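Local coordinates for protein putative hydroxymethylglutaryl-CoA synthase (Streptococcus mutans, PDB 3SQZ) that probably catalyses the condensation of acetyl-CoA with acetoacetyl-CoA to give 3-hydroxy-3-methylglutaryl-CoA, and binds coenzyme A in a thiolase-type fold, at residues Leu71-Ser77 with Glu184-Ala189; Ala171-Tyr177 with Asn310-Gly314; Tyr304-Ile308 with Leu367-Arg373. One frame throughout, in Å; residues are numbered along the deposited sequence.

Interaction 1 of 3, residues Leu71-Ser77 with Glu184-Ala189; sequences LLLNALS and ESTQGA. With COA (coenzyme A), chain D.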
loop_
_atom_site.group_PDB
_atom_site.type_symbol
_atom_site.label_atom_id
_atom_site.label_comp_id
_atom_site.label_asym_id
_atom_site.label_seq_id
_atom_site.Cartn_x
_atom_site.Cartn_y
_atom_site.Cartn_z
ATOM N N LEU A 71 10.518 10.924 12.034
ATOM C CA LEU A 71 9.896 10.045 11.044
ATOM C C LEU A 71 8.542 10.556 10.578
ATOM O O LEU A 71 8.051 10.137 9.533
ATOM C CB LEU A 71 9.719 8.638 11.616
ATOM C CG LEU A 71 10.991 7.950 12.101
ATOM C CD1 LEU A 71 10.661 6.570 12.652
ATOM C CD2 LEU A 71 12.012 7.872 10.977
ATOM N N LEU A 72 7.946 11.450 11.366
ATOM C CA LEU A 72 6.560 11.889 11.168
ATOM C C LEU A 72 5.574 10.722 11.285
ATOM O O LEU A 72 4.669 10.565 10.461
ATOM C CB LEU A 72 6.381 12.657 9.853
ATOM C CG LEU A 72 7.161 13.976 9.764
ATOM C CD1 LEU A 72 7.109 14.532 8.353
ATOM C CD2 LEU A 72 6.643 15.007 10.762
ATOM N N LEU A 73 5.769 9.902 12.313
ATOM C CA LEU A 73 4.874 8.784 12.603
ATOM C C LEU A 73 4.290 8.905 14.004
ATOM O O LEU A 73 5.006 9.202 14.962
ATOM C CB LEU A 73 5.611 7.447 12.494
ATOM C CG LEU A 73 5.901 6.930 11.086
ATOM C CD1 LEU A 73 6.824 5.719 11.143
ATOM C CD2 LEU A 73 4.603 6.573 10.378
ATOM N N ASN A 74 2.994 8.642 14.115
ATOM C CA ASN A 74 2.303 8.641 15.402
ATOM C C ASN A 74 2.032 7.236 15.930
ATOM O O ASN A 74 2.096 6.997 17.130
ATOM C CB ASN A 74 0.973 9.388 15.294
ATOM C CG ASN A 74 1.147 10.836 14.910
ATOM O OD1 ASN A 74 0.304 11.412 14.223
ATOM N ND2 ASN A 74 2.245 11.435 15.345
ATOM N N ALA A 75 1.711 6.315 15.028
ATOM C CA ALA A 75 1.291 4.979 15.416
ATOM C C ALA A 75 1.438 4.044 14.229
ATOM O O ALA A 75 1.486 4.489 13.083
ATOM C CB ALA A 75 -0.158 5.000 15.903
ATOM N N LEU A 76 1.487 2.747 14.505
ATOM C CA LEU A 76 1.699 1.698 13.499
ATOM C C LEU A 76 0.650 0.607 13.670
ATOM O O LEU A 76 0.423 0.190 14.801
ATOM C CB LEU A 76 3.059 1.025 13.722
ATOM C CG LEU A 76 4.292 1.892 13.959
ATOM C CD1 LEU A 76 5.500 1.005 14.244
ATOM C CD2 LEU A 76 4.553 2.789 12.764
ATOM N N SER A 77 0.095 0.083 12.581
ATOM C CA SER A 77 -0.762 -1.087 12.679
ATOM C C SER A 77 0.059 -2.341 12.934
ATOM O O SER A 77 1.100 -2.552 12.309
ATOM C CB SER A 77 -1.565 -1.291 11.400
ATOM O OG SER A 77 -2.503 -0.241 11.240
ATOM N N GLU A 184 12.344 -1.068 13.097
ATOM C CA GLU A 184 11.218 -1.397 13.959
ATOM C C GLU A 184 10.188 -0.273 13.977
ATOM O O GLU A 184 8.976 -0.514 14.072
ATOM C CB GLU A 184 11.697 -1.692 15.381
ATOM C CG GLU A 184 10.613 -2.319 16.222
ATOM C CD GLU A 184 11.052 -2.664 17.636
ATOM O OE1 GLU A 184 10.305 -3.405 18.301
ATOM O OE2 GLU A 184 12.126 -2.207 18.093
ATOM N N SER A 185 10.679 0.957 13.886
ATOM C CA SER A 185 9.812 2.120 13.908
ATOM C C SER A 185 9.082 2.363 12.586
ATOM O O SER A 185 8.222 3.239 12.530
ATOM C CB SER A 185 10.620 3.357 14.272
ATOM O OG SER A 185 11.670 3.522 13.346
ATOM N N THR A 186 9.436 1.621 11.534
ATOM C CA THR A 186 8.773 1.753 10.235
ATOM C C THR A 186 8.068 0.459 9.838
ATOM O O THR A 186 8.052 0.061 8.660
ATOM C CB THR A 186 9.735 2.241 9.124
ATOM O OG1 THR A 186 10.831 1.331 8.970
ATOM C CG2 THR A 186 10.271 3.614 9.475
ATOM N N GLN A 187 7.449 -0.167 10.835
ATOM C CA GLN A 187 6.603 -1.337 10.633
ATOM C C GLN A 187 5.173 -0.906 10.294
ATOM O O GLN A 187 4.872 0.292 10.265
ATOM C CB GLN A 187 6.688 -2.240 11.868
ATOM C CG GLN A 187 8.064 -2.892 11.949
ATOM C CD GLN A 187 8.320 -3.751 13.171
ATOM O OE1 GLN A 187 9.031 -4.752 13.076
ATOM N NE2 GLN A 187 7.794 -3.353 14.327
ATOM N N GLY A 188 4.297 -1.867 10.000
ATOM C CA GLY A 188 2.917 -1.562 9.674
ATOM C C GLY A 188 2.243 -2.732 8.988
ATOM O O GLY A 188 2.858 -3.784 8.777
ATOM N N ALA A 189 0.972 -2.563 8.649
ATOM C CA ALA A 189 0.210 -3.637 8.020
ATOM C C ALA A 189 -1.011 -3.055 7.336
ATOM O O ALA A 189 -1.671 -2.177 7.893
ATOM C CB ALA A 189 -0.220 -4.661 9.052
HETATM N N1A COA D . 13.988 15.057 17.249
HETATM C C2A COA D . 13.652 15.168 15.946
HETATM N N3A COA D . 14.207 14.310 15.013
HETATM C C4A COA D . 15.089 13.357 15.418
HETATM C C5A COA D . 15.442 13.236 16.762
HETATM C C6A COA D . 14.902 14.069 17.668
HETATM N N6A COA D . 15.249 13.954 19.054
HETATM N N7A COA D . 16.336 12.205 16.886
HETATM C C8A COA D . 16.551 11.688 15.672
HETATM N N9A COA D . 15.771 12.440 14.758
HETATM C C1B COA D . 15.587 12.137 13.346
HETATM C C2B COA D . 16.519 12.611 12.198
HETATM O O2B COA D . 17.417 13.627 12.184
HETATM C C3B COA D . 15.798 12.042 10.989
HETATM O O3B COA D . 15.243 12.769 9.965
HETATM P P3B COA D . 16.096 13.432 8.860
HETATM O O7A COA D . 16.572 12.322 7.853
HETATM O O8A COA D . 15.114 14.426 8.163
HETATM O O9A COA D . 17.268 14.150 9.476
HETATM C C4B COA D . 15.230 10.789 11.539
HETATM O O4B COA D . 14.592 11.257 12.744
HETATM C C5B COA D . 15.803 9.425 11.355
HETATM O O5B COA D . 16.990 9.442 12.100
HETATM P P1A COA D . 17.923 8.165 12.130
HETATM O O1A COA D . 18.334 7.760 10.659
HETATM O O2A COA D . 19.145 8.446 12.983
HETATM O O3A COA D . 17.039 7.005 12.771
HETATM P P2A COA D . 17.356 5.454 12.640
HETATM O O4A COA D . 18.907 5.192 12.611
HETATM O O5A COA D . 16.728 4.722 13.804
HETATM O O6A COA D . 16.725 4.913 11.273
HETATM C CBP COA D . 15.146 4.762 9.432
HETATM C CCP COA D . 15.591 5.487 10.678
HETATM C CDP COA D . 16.233 4.839 8.414
HETATM C CEP COA D . 13.896 5.396 8.870
HETATM C CAP COA D . 14.871 3.336 9.816
HETATM O OAP COA D . 13.717 3.213 10.545
HETATM C C9P COA D . 14.872 2.394 8.629
HETATM O O9P COA D . 15.903 2.028 8.073
HETATM N N8P COA D . 13.548 1.896 8.212
HETATM C C7P COA D . 13.382 1.127 6.994
HETATM C C6P COA D . 13.527 1.945 5.728
HETATM C C5P COA D . 13.206 1.156 4.458
HETATM O O5P COA D . 12.511 0.166 4.493
HETATM N N4P COA D . 13.673 1.664 3.196
HETATM C C3P COA D . 13.289 0.986 1.949
HETATM C C2P COA D . 12.337 1.722 1.049
HETATM S S1P COA D . 12.707 3.419 0.743
#
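Three leucines of 71-77 lie along the backbone of 184-189, and their methyl groups do most of the touching. In one of the two conformers of Leu76, CD2 sits 3.5 Å from Gln187 O, CD1 lies 3.8 Å from Glu184 O, and both branches flank Ser185 O. Leu73 presses CD1 against Ser185 O at 3.2 Å, a close fit for a methyl and a carbonyl. Ser185 O is buried without a hydrogen-bond partner, and the leucine methyls pack against it. Leu71 is forked between protein and ligand. Its CD1 is 3.3 Å from Ser185 OG, while its CD2 reaches CEP of coenzyme A at 3.8 Å. Thr186 holds the ligand itself: N8P of the pantetheine arm donates to Thr186 OG1 at 2.9 Å, with a bent angle of 136°. With chi1 at 59°, OG1 lies between the backbone N and the carbonyl carbon, and it also bonds to Gly183 O. Leu71, Ser185 and Thr186 line the coenzyme A pocket.

Further along, Gly188 CA makes a CH...O contact of 3.4 Å with Ser77 O. A side chain at Gly188 would be jammed against the preceding carbonyl, so the backbone calls for glycine. Second-shell bonds fix the polar ends. Gln187 OE1 accepts from the backbone N of Tyr177 and Gly178. Glu184 OE1 is hydrogen-bonded to Tyr381 OH, and OE2 forms a salt bridge with Arg60. The contact joins strand 75-78 to the start of strand 188-198, with Met53 of helix 53-60 touching Leu76 and Ser185, and Pro271 of helix 271-279 packing on Leu73.

Interaction 2 of 3, residues Ala171-Tyr177 with Asn310-Gly314; sequences ASDIAKY and NIYTG. With COA (coenzyme A), chain D.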
loop_
_atom_site.group_PDB
_atom_site.type_symbol
_atom_site.label_atom_id
_atom_site.label_comp_id
_atom_site.label_asym_id
_atom_site.label_seq_id
_atom_site.Cartn_x
_atom_site.Cartn_y
_atom_site.Cartn_z
ATOM N N ALA A 171 -2.881 -4.656 -3.116
ATOM C CA ALA A 171 -1.535 -4.307 -2.674
ATOM C C ALA A 171 -1.529 -4.497 -1.170
ATOM O O ALA A 171 -2.029 -3.637 -0.432
ATOM C CB ALA A 171 -1.224 -2.874 -3.027
ATOM N N SER A 172 -0.992 -5.631 -0.721
ATOM C CA SER A 172 -1.180 -6.092 0.649
ATOM C C SER A 172 0.154 -6.517 1.234
ATOM O O SER A 172 0.908 -7.245 0.598
ATOM C CB SER A 172 -2.138 -7.274 0.660
ATOM O OG SER A 172 -2.371 -7.702 1.985
ATOM N N ASP A 173 0.445 -6.071 2.453
ATOM C CA ASP A 173 1.758 -6.320 3.039
ATOM C C ASP A 173 1.739 -6.115 4.545
ATOM O O ASP A 173 0.915 -5.358 5.088
ATOM C CB ASP A 173 2.815 -5.389 2.427
ATOM C CG ASP A 173 3.482 -5.974 1.186
ATOM O OD1 ASP A 173 3.453 -5.311 0.127
ATOM O OD2 ASP A 173 4.072 -7.071 1.288
ATOM N N ILE A 174 2.688 -6.778 5.199
ATOM C CA ILE A 174 2.966 -6.574 6.609
ATOM C C ILE A 174 4.450 -6.259 6.713
ATOM O O ILE A 174 5.300 -7.106 6.411
ATOM C CB ILE A 174 2.600 -7.811 7.435
ATOM C CG1 ILE A 174 1.087 -8.026 7.374
ATOM C CG2 ILE A 174 3.061 -7.646 8.877
ATOM C CD1 ILE A 174 0.633 -9.355 7.912
ATOM N N ALA A 175 4.750 -5.023 7.108
ATOM C CA ALA A 175 6.124 -4.566 7.223
ATOM C C ALA A 175 6.634 -4.909 8.614
ATOM O O ALA A 175 6.174 -4.362 9.615
ATOM C CB ALA A 175 6.217 -3.083 6.945
ATOM N N LYS A 176 7.584 -5.838 8.654
ATOM C CA LYS A 176 8.058 -6.450 9.883
ATOM C C LYS A 176 9.582 -6.456 9.825
ATOM O O LYS A 176 10.166 -7.127 8.963
ATOM C CB LYS A 176 7.480 -7.869 9.968
ATOM C CG LYS A 176 7.819 -8.645 11.216
ATOM C CD LYS A 176 7.073 -9.979 11.276
ATOM C CE LYS A 176 5.568 -9.768 11.385
ATOM N NZ LYS A 176 4.815 -11.054 11.478
ATOM N N TYR A 177 10.226 -5.712 10.724
ATOM C CA TYR A 177 11.668 -5.492 10.645
ATOM C C TYR A 177 12.447 -6.152 11.773
ATOM O O TYR A 177 13.618 -6.480 11.597
ATOM C CB TYR A 177 11.999 -4.006 10.632
ATOM C CG TYR A 177 11.683 -3.262 9.357
ATOM C CD1 TYR A 177 12.689 -2.923 8.458
ATOM C CD2 TYR A 177 10.391 -2.859 9.072
ATOM C CE1 TYR A 177 12.406 -2.201 7.316
ATOM C CE2 TYR A 177 10.095 -2.150 7.931
ATOM C CZ TYR A 177 11.102 -1.817 7.057
ATOM O OH TYR A 177 10.786 -1.091 5.927
ATOM N N ASN A 310 4.250 1.696 7.637
ATOM C CA ASN A 310 4.638 1.218 6.316
ATOM C C ASN A 310 3.799 0.014 5.916
ATOM O O ASN A 310 3.701 -0.952 6.672
ATOM C CB ASN A 310 6.114 0.824 6.413
ATOM C CG ASN A 310 6.760 0.527 5.078
ATOM O OD1 ASN A 310 6.128 0.577 4.023
ATOM N ND2 ASN A 310 8.053 0.233 5.126
ATOM N N ILE A 311 3.208 0.062 4.722
ATOM C CA ILE A 311 2.490 -1.094 4.188
ATOM C C ILE A 311 3.065 -1.540 2.847
ATOM O O ILE A 311 2.384 -2.171 2.037
ATOM C CB ILE A 311 0.946 -0.898 4.158
ATOM C CG1 ILE A 311 0.507 0.148 3.124
ATOM C CG2 ILE A 311 0.444 -0.554 5.565
ATOM C CD1 ILE A 311 -0.991 0.142 2.874
ATOM N N TYR A 312 4.345 -1.231 2.641
ATOM C CA TYR A 312 5.074 -1.683 1.459
ATOM C C TYR A 312 4.307 -1.380 0.155
ATOM O O TYR A 312 4.117 -0.196 -0.175
ATOM C CB TYR A 312 5.481 -3.158 1.582
ATOM C CG TYR A 312 6.514 -3.523 2.648
ATOM C CD1 TYR A 312 7.506 -2.631 3.070
ATOM C CD2 TYR A 312 6.527 -4.810 3.181
ATOM C CE1 TYR A 312 8.466 -3.026 4.009
ATOM C CE2 TYR A 312 7.469 -5.207 4.098
ATOM C CZ TYR A 312 8.438 -4.318 4.514
ATOM O OH TYR A 312 9.387 -4.697 5.434
ATOM N N THR A 313 3.877 -2.403 -0.589
ATOM C CA THR A 313 3.253 -2.166 -1.894
ATOM C C THR A 313 2.077 -1.205 -1.854
ATOM O O THR A 313 1.836 -0.475 -2.811
ATOM C CB THR A 313 2.770 -3.479 -2.569
ATOM O OG1 THR A 313 1.804 -4.136 -1.736
ATOM C CG2 THR A 313 3.944 -4.410 -2.896
ATOM N N GLY A 314 1.319 -1.219 -0.770
ATOM C CA GLY A 314 0.138 -0.387 -0.713
ATOM C C GLY A 314 0.386 1.057 -0.331
ATOM O O GLY A 314 -0.532 1.871 -0.405
HETATM N N1A COA D . 13.988 15.057 17.249
HETATM C C2A COA D . 13.652 15.168 15.946
HETATM N N3A COA D . 14.207 14.310 15.013
HETATM C C4A COA D . 15.089 13.357 15.418
HETATM C C5A COA D . 15.442 13.236 16.762
HETATM C C6A COA D . 14.902 14.069 17.668
HETATM N N6A COA D . 15.249 13.954 19.054
HETATM N N7A COA D . 16.336 12.205 16.886
HETATM C C8A COA D . 16.551 11.688 15.672
HETATM N N9A COA D . 15.771 12.440 14.758
HETATM C C1B COA D . 15.587 12.137 13.346
HETATM C C2B COA D . 16.519 12.611 12.198
HETATM O O2B COA D . 17.417 13.627 12.184
HETATM C C3B COA D . 15.798 12.042 10.989
HETATM O O3B COA D . 15.243 12.769 9.965
HETATM P P3B COA D . 16.096 13.432 8.860
HETATM O O7A COA D . 16.572 12.322 7.853
HETATM O O8A COA D . 15.114 14.426 8.163
HETATM O O9A COA D . 17.268 14.150 9.476
HETATM C C4B COA D . 15.230 10.789 11.539
HETATM O O4B COA D . 14.592 11.257 12.744
HETATM C C5B COA D . 15.803 9.425 11.355
HETATM O O5B COA D . 16.990 9.442 12.100
HETATM P P1A COA D . 17.923 8.165 12.130
HETATM O O1A COA D . 18.334 7.760 10.659
HETATM O O2A COA D . 19.145 8.446 12.983
HETATM O O3A COA D . 17.039 7.005 12.771
HETATM P P2A COA D . 17.356 5.454 12.640
HETATM O O4A COA D . 18.907 5.192 12.611
HETATM O O5A COA D . 16.728 4.722 13.804
HETATM O O6A COA D . 16.725 4.913 11.273
HETATM C CBP COA D . 15.146 4.762 9.432
HETATM C CCP COA D . 15.591 5.487 10.678
HETATM C CDP COA D . 16.233 4.839 8.414
HETATM C CEP COA D . 13.896 5.396 8.870
HETATM C CAP COA D . 14.871 3.336 9.816
HETATM O OAP COA D . 13.717 3.213 10.545
HETATM C C9P COA D . 14.872 2.394 8.629
HETATM O O9P COA D . 15.903 2.028 8.073
HETATM N N8P COA D . 13.548 1.896 8.212
HETATM C C7P COA D . 13.382 1.127 6.994
HETATM C C6P COA D . 13.527 1.945 5.728
HETATM C C5P COA D . 13.206 1.156 4.458
HETATM O O5P COA D . 12.511 0.166 4.493
HETATM N N4P COA D . 13.673 1.664 3.196
HETATM C C3P COA D . 13.289 0.986 1.949
HETATM C C2P COA D . 12.337 1.722 1.049
HETATM S S1P COA D . 12.707 3.419 0.743
HETATM O O HOH W 1 8.923 -7.241 6.420
#
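Asp173 OD1 is gripped by two groups of Thr313. The hydroxyl OG1 is hydrogen-bonded to it at 2.8 Å, and the backbone N of Thr313 donates at 3.0 Å. Both meet the oxygen on its anti side, from opposite faces of the carboxylate plane. The bonds tie strand 166-175 of the large central sheet of the thiolase fold to the loop between helices 305-308 and 315-326. With chi1 at 60°, Thr313 OG1 lies between its own N and carbonyl carbon, close enough to its N for both to reach one oxygen. Ala111 O is a second partner of OG1. The other carboxylate oxygen, OD2, is hydrogen-bonded to Ser114 OG, Thr112 OG1 and the backbone N of Glu113. Asp173 thus links the loop to the neighbourhood of Glu113, a predicted proton donor/acceptor.

Tyr312 lies along the strand. Ala175 CB sits over one face of its ring in a CH-pi contact, 3.7 Å from the centroid. The Asp173 carboxylate stands at the ring edge, its plane turned 80° from the ring. A water joins Tyr312 OH to the backbone N of Lys176, just past the strand end. Asn310 OD1 accepts from the Tyr312 backbone N at 2.9 Å, which makes an Asx turn. Its ND2 approaches the edge of the Tyr177 ring, 3.1 Å from Tyr177 OH. Asn310 is predicted to bind the hydroxymethylglutaryl-CoA ligand. Tyr312 OH stands over a face of the Tyr177 ring. Tyr177 OH donates to O5P of coenzyme A at 2.6 Å, with O5P in the plane of the ring.

Interaction 3 of 3, residues Tyr304-Ile308 with Leu367-Arg373; sequences YSKQI and LDKLKRR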
loop_
_atom_site.group_PDB
_atom_site.type_symbol
_atom_site.label_atom_id
_atom_site.label_comp_id
_atom_site.label_asym_id
_atom_site.label_seq_id
_atom_site.Cartn_x
_atom_site.Cartn_y
_atom_site.Cartn_z
ATOM N N TYR A 304 -3.049 9.337 6.704
ATOM C CA TYR A 304 -3.308 7.954 7.106
ATOM C C TYR A 304 -2.021 7.226 7.482
ATOM O O TYR A 304 -1.977 6.496 8.474
ATOM C CB TYR A 304 -4.073 7.183 6.030
ATOM C CG TYR A 304 -5.467 7.707 5.755
ATOM C CD1 TYR A 304 -6.126 8.535 6.660
ATOM C CD2 TYR A 304 -6.123 7.363 4.579
ATOM C CE1 TYR A 304 -7.399 9.011 6.394
ATOM C CE2 TYR A 304 -7.391 7.832 4.306
ATOM C CZ TYR A 304 -8.023 8.660 5.212
ATOM O OH TYR A 304 -9.281 9.143 4.957
ATOM N N SER A 305 -0.968 7.437 6.700
ATOM C CA SER A 305 0.289 6.760 6.960
ATOM C C SER A 305 0.855 7.092 8.348
ATOM O O SER A 305 1.478 6.249 8.986
ATOM C CB SER A 305 1.280 7.084 5.847
ATOM O OG SER A 305 0.834 6.490 4.633
ATOM N N LYS A 306 0.615 8.310 8.825
ATOM C CA LYS A 306 1.048 8.700 10.169
ATOM C C LYS A 306 0.450 7.813 11.256
ATOM O O LYS A 306 1.000 7.735 12.356
ATOM C CB LYS A 306 0.666 10.149 10.466
ATOM C CG LYS A 306 1.492 11.162 9.725
ATOM C CD LYS A 306 1.189 12.572 10.202
ATOM C CE LYS A 306 2.085 13.596 9.529
ATOM N NZ LYS A 306 1.775 14.987 9.940
ATOM N N GLN A 307 -0.692 7.195 10.968
ATOM C CA GLN A 307 -1.399 6.361 11.941
ATOM C C GLN A 307 -1.216 4.864 11.714
ATOM O O GLN A 307 -1.563 4.067 12.580
ATOM C CB GLN A 307 -2.900 6.656 11.904
ATOM C CG GLN A 307 -3.279 8.111 12.091
ATOM C CD GLN A 307 -2.663 8.701 13.328
ATOM O OE1 GLN A 307 -2.764 8.136 14.420
ATOM N NE2 GLN A 307 -2.001 9.836 13.167
ATOM N N ILE A 308 -0.732 4.490 10.529
ATOM C CA ILE A 308 -0.690 3.101 10.081
ATOM C C ILE A 308 0.725 2.549 9.933
ATOM O O ILE A 308 0.964 1.365 10.183
ATOM C CB ILE A 308 -1.443 2.967 8.733
ATOM C CG1 ILE A 308 -2.936 3.181 8.985
ATOM C CG2 ILE A 308 -1.162 1.622 8.046
ATOM C CD1 ILE A 308 -3.720 3.521 7.763
ATOM N N LEU A 367 -10.431 7.857 9.624
ATOM C CA LEU A 367 -9.632 8.134 10.817
ATOM C C LEU A 367 -10.352 7.641 12.071
ATOM O O LEU A 367 -9.733 7.107 12.994
ATOM C CB LEU A 367 -9.311 9.628 10.920
ATOM C CG LEU A 367 -8.339 10.202 9.885
ATOM C CD1 LEU A 367 -8.253 11.726 9.991
ATOM C CD2 LEU A 367 -6.967 9.567 10.029
ATOM N N ASP A 368 -11.666 7.803 12.095
ATOM C CA ASP A 368 -12.455 7.285 13.203
ATOM C C ASP A 368 -12.320 5.774 13.303
ATOM O O ASP A 368 -12.147 5.219 14.386
ATOM C CB ASP A 368 -13.917 7.694 13.049
ATOM C CG ASP A 368 -14.074 9.188 12.938
ATOM O OD1 ASP A 368 -13.819 9.876 13.930
ATOM O OD2 ASP A 368 -14.390 9.681 11.842
ATOM N N LYS A 369 -12.405 5.096 12.164
ATOM C CA LYS A 369 -12.263 3.645 12.168
ATOM C C LYS A 369 -10.882 3.227 12.667
ATOM O O LYS A 369 -10.758 2.264 13.426
ATOM C CB LYS A 369 -12.550 3.057 10.790
ATOM C CG LYS A 369 -13.990 3.219 10.328
ATOM C CD LYS A 369 -14.139 2.618 8.931
ATOM C CE LYS A 369 -15.553 2.683 8.417
ATOM N NZ LYS A 369 -15.639 1.993 7.104
ATOM N N LEU A 370 -9.845 3.951 12.263
ATOM C CA LEU A 370 -8.494 3.607 12.706
ATOM C C LEU A 370 -8.331 3.756 14.223
ATOM O O LEU A 370 -7.578 3.001 14.851
ATOM C CB LEU A 370 -7.443 4.427 11.965
ATOM C CG LEU A 370 -7.292 4.070 10.484
ATOM C CD1 LEU A 370 -6.457 5.124 9.790
ATOM C CD2 LEU A 370 -6.677 2.683 10.307
ATOM N N LYS A 371 -9.055 4.698 14.822
ATOM C CA LYS A 371 -9.012 4.872 16.274
ATOM C C LYS A 371 -9.604 3.683 17.017
ATOM O O LYS A 371 -9.338 3.506 18.201
ATOM C CB LYS A 371 -9.711 6.163 16.700
ATOM C CG LYS A 371 -8.922 7.419 16.414
ATOM C CD LYS A 371 -9.652 8.626 16.977
ATOM C CE LYS A 371 -8.818 9.900 16.919
ATOM N NZ LYS A 371 -8.659 10.390 15.525
ATOM N N ARG A 372 -10.406 2.868 16.335
ATOM C CA ARG A 372 -10.967 1.673 16.952
ATOM C C ARG A 372 -9.932 0.593 17.236
ATOM O O ARG A 372 -10.197 -0.308 18.021
ATOM C CB ARG A 372 -12.097 1.085 16.105
ATOM C CG ARG A 372 -13.228 2.041 15.829
ATOM C CD ARG A 372 -14.236 1.416 14.895
ATOM N NE ARG A 372 -15.309 2.353 14.599
ATOM C CZ ARG A 372 -16.242 2.157 13.675
ATOM N NH1 ARG A 372 -16.245 1.046 12.949
ATOM N NH2 ARG A 372 -17.175 3.076 13.480
ATOM N N ARG A 373 -8.772 0.651 16.592
ATOM C CA ARG A 373 -7.764 -0.379 16.805
ATOM C C ARG A 373 -7.410 -0.475 18.286
ATOM O O ARG A 373 -7.379 0.533 19.013
ATOM C CB ARG A 373 -6.494 -0.078 16.007
ATOM C CG ARG A 373 -6.635 -0.300 14.508
ATOM C CD ARG A 373 -5.419 0.204 13.736
ATOM N NE ARG A 373 -5.236 1.632 13.969
ATOM C CZ ARG A 373 -4.140 2.319 13.662
ATOM N NH1 ARG A 373 -3.118 1.733 13.064
ATOM N NH2 ARG A 373 -4.071 3.615 13.956
#
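The short helix 305-308 and the end of helix 366-371 come together with Tyr304 nearest Leu367, 7.3 Å between CA atoms, and Gln307 nearest Leu370. Arg373 makes the polar link from just beyond the second helix. It grips the backbone oxygen of Gln307 end-on, with NH1 at 2.8 Å and NH2 at 2.9 Å from Gln307 O. The oxygen lies in the guanidinium plane, whereas both nitrogens approach from one face of the carbonyl. A third bond holds the guanidinium in place: Arg373 NE donates to Leu370 O at 2.9 Å, nearly straight at 168°. A bend at chi3, -60°, folds the arginine back over its own helix end. Leu370 CD2 lies over one face of the guanidinium. Arg373 NH1 has a further acceptor in Ser77 OG.

Apolar contacts complete the interface. Leu370 CD1 meets Ile308 CD1 at 3.8 Å, and the two side chains cross at about a right angle. Leu367 CD2 comes to the edge of the Tyr304 ring, 3.6 Å from Tyr304 CD1.

Outside the contact, the phenol OH of Tyr304 bonds to Glu325, and Gln307 NE2 to Asn74 OD1. Arg373 ties the short helix 305-308 to the C-terminal end of helix 366-371. Leu318 of helix 315-326 touches Ile308 and the preceding Tyr304, and strand 75-78 is joined to the short helix by backbone bonds between Ala75 and Lys306 and between Ser77 and Ile308.

Overall arrangement
Interaction 1 links two parts of the N-terminal synthase region and interaction 3 two parts of the C-terminal one; interaction 2 joins the two regions. Interactions 1 and 2 have centres about 11 Å apart. Their strands 188-198 and 166-175 are neighbours in the large mixed sheet, and both contacts touch coenzyme A. Along the chain their segments alternate. Interaction 3 comes wholly after interaction 1, also about 11 Å from it between centres. They meet through Ser77 with Arg373 and Asn74 with Lys306. Interactions 2 and 3 lie about 16 Å apart; their segments also alternate, with 304-308 falling between 171-177 and 310-314. From the coenzyme pocket, 71-77 leads through 304-308 to helix 366-371.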